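Local atomic coordinates of type III secretion T3S chaperone (Chlamydia trachomatis, PDB entry 3K29), a protein that is probably a YscO-like component or chaperone of the bacterial type III secretion apparatus, built from two long helices, that can bind copies of itself. Residues A[144-147]-A[148-152]. Numbering follows the deposited sequence.
Sequences EEKE and QDEMG
Lys146 joins Glu147 and Glu150 in a salt-bridge network on the surface of a single helix. Its ammonium group is held closely by the adjacent carboxylate, with NZ of Lys146 2.7 Å from OE2 of Glu147. One turn on, the link from NZ of Lys146 to OE2 of Glu150 is long, at 3.9 Å. The lysine starts out with CG anti to the backbone N (chi1 160°), then bends at chi3 and chi4, which brings NZ round to the carboxylate of Glu147. Meanwhile its aliphatic part runs beside Glu150, both chains pointing the same way, and CG of Lys146 comes within 3.5 Å of OE2 of Glu150. A long, flexible lysine suits this place because its methylenes can pack while its ammonium group serves one acid closely and the other at longer range.

Those acids also lie near each other: OE1 of Glu147 and OE1 of Glu150 are 3.9 Å apart, their carboxylate planes turned 56° to one another. The shared lysine probably offsets part of their repulsion. The bend at chi2 of Glu147 folds its carboxylate alongside the helix, where OE1 meets the terminal methyl CE of selenomethionine Met151 at 3.8 Å, a plain van der Waals contact.

Beneath the side chains, regular i to i+4 bonds carry the backbone. Gln148 N donates to Glu144 O, Asp149 N to Glu145 O and Glu150 N to Lys146 O. The last of the four, from Met151 N to Glu147 O, is 2.8 Å long and nearly straight at 171°.

All of this belongs to helix 70-160, near its C-terminal end, where Glu140, one turn earlier, adds another acid close to Glu144. The polar sequence fits this position: helix 70-160 extends here well past its pairing with helix 8-66, and the centre of the contact lies about 57 Å from the centre of the chain.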
loop_
_atom_site.group_PDB
_atom_site.type_symbol
_atom_site.label_atom_id
_atom_site.label_comp_id
_atom_site.label_asym_id
_atom_site.label_seq_id
_atom_site.Cartn_x
_atom_site.Cartn_y
_atom_site.Cartn_z
ATOM N N GLU A 144 -47.861 -9.378 10.195
ATOM C CA GLU A 144 -48.354 -10.120 11.354
ATOM C C GLU A 144 -49.513 -9.410 12.054
ATOM O O GLU A 144 -50.513 -10.054 12.408
ATOM C CB GLU A 144 -47.210 -10.476 12.307
ATOM C CG GLU A 144 -46.380 -11.661 11.739
ATOM C CD GLU A 144 -45.080 -11.884 12.487
ATOM O OE1 GLU A 144 -44.939 -11.289 13.581
ATOM O OE2 GLU A 144 -44.211 -12.667 11.999
ATOM N N GLU A 145 -49.360 -8.094 12.266
ATOM C CA GLU A 145 -50.405 -7.247 12.834
ATOM C C GLU A 145 -51.697 -7.279 12.008
ATOM O O GLU A 145 -52.787 -7.401 12.560
ATOM C CB GLU A 145 -49.918 -5.784 13.016
ATOM C CG GLU A 145 -51.068 -4.880 13.586
ATOM C CD GLU A 145 -50.691 -3.428 13.978
ATOM O OE1 GLU A 145 -49.693 -3.200 14.715
ATOM O OE2 GLU A 145 -51.459 -2.512 13.580
ATOM N N LYS A 146 -51.575 -7.133 10.683
ATOM C CA LYS A 146 -52.771 -7.193 9.795
ATOM C C LYS A 146 -53.475 -8.553 9.913
ATOM O O LYS A 146 -54.726 -8.661 9.971
ATOM C CB LYS A 146 -52.339 -6.951 8.334
ATOM C CG LYS A 146 -53.312 -7.448 7.284
ATOM C CD LYS A 146 -52.912 -7.001 5.868
ATOM C CE LYS A 146 -52.004 -8.002 5.186
ATOM N NZ LYS A 146 -52.436 -9.409 5.483
ATOM N N GLU A 147 -52.675 -9.614 9.984
ATOM C CA GLU A 147 -53.302 -10.962 10.034
ATOM C C GLU A 147 -53.919 -11.233 11.397
ATOM O O GLU A 147 -54.959 -11.870 11.497
ATOM C CB GLU A 147 -52.320 -12.061 9.628
ATOM C CG GLU A 147 -52.040 -12.070 8.138
ATOM C CD GLU A 147 -53.287 -12.323 7.282
ATOM O OE1 GLU A 147 -54.222 -13.004 7.744
ATOM O OE2 GLU A 147 -53.311 -11.866 6.126
ATOM N N GLN A 148 -53.281 -10.753 12.453
ATOM C CA GLN A 148 -53.912 -10.810 13.791
ATOM C C GLN A 148 -55.292 -10.100 13.801
ATOM O O GLN A 148 -56.261 -10.599 14.393
ATOM C CB GLN A 148 -52.962 -10.245 14.879
ATOM C CG GLN A 148 -51.763 -11.116 15.282
ATOM C CD GLN A 148 -50.686 -10.323 16.029
ATOM O OE1 GLN A 148 -50.302 -9.238 15.589
ATOM N NE2 GLN A 148 -50.233 -10.830 17.190
ATOM N N ASP A 149 -55.398 -8.951 13.129
ATOM C CA ASP A 149 -56.711 -8.235 13.014
ATOM C C ASP A 149 -57.680 -9.118 12.290
ATOM O O ASP A 149 -58.796 -9.295 12.703
ATOM C CB ASP A 149 -56.588 -6.924 12.221
ATOM C CG ASP A 149 -56.050 -5.782 13.062
ATOM O OD1 ASP A 149 -55.436 -4.823 12.485
ATOM O OD2 ASP A 149 -56.223 -5.839 14.298
ATOM N N GLU A 150 -57.244 -9.663 11.172
ATOM C CA GLU A 150 -58.158 -10.452 10.354
ATOM C C GLU A 150 -58.594 -11.736 11.046
ATOM O O GLU A 150 -59.758 -12.049 11.028
ATOM C CB GLU A 150 -57.545 -10.757 8.988
ATOM C CG GLU A 150 -57.322 -9.476 8.153
ATOM C CD GLU A 150 -56.916 -9.782 6.711
ATOM O OE1 GLU A 150 -57.228 -10.920 6.273
ATOM O OE2 GLU A 150 -56.276 -8.912 6.045
HETATM N N MSE A 151 -57.664 -12.473 11.654
HETATM C CA MSE A 151 -58.030 -13.725 12.324
HETATM C C MSE A 151 -58.966 -13.402 13.511
HETATM O O MSE A 151 -59.906 -14.143 13.807
HETATM C CB MSE A 151 -56.774 -14.429 12.857
HETATM C CG MSE A 151 -55.888 -15.098 11.818
HETATM SE SE MSE A 151 -56.902 -16.169 10.568
HETATM C CE MSE A 151 -57.229 -14.869 9.201
ATOM N N GLY A 152 -58.654 -12.304 14.206
ATOM C CA GLY A 152 -59.426 -11.835 15.370
ATOM C C GLY A 152 -60.868 -11.584 14.985
ATOM O O GLY A 152 -61.803 -12.008 15.678
#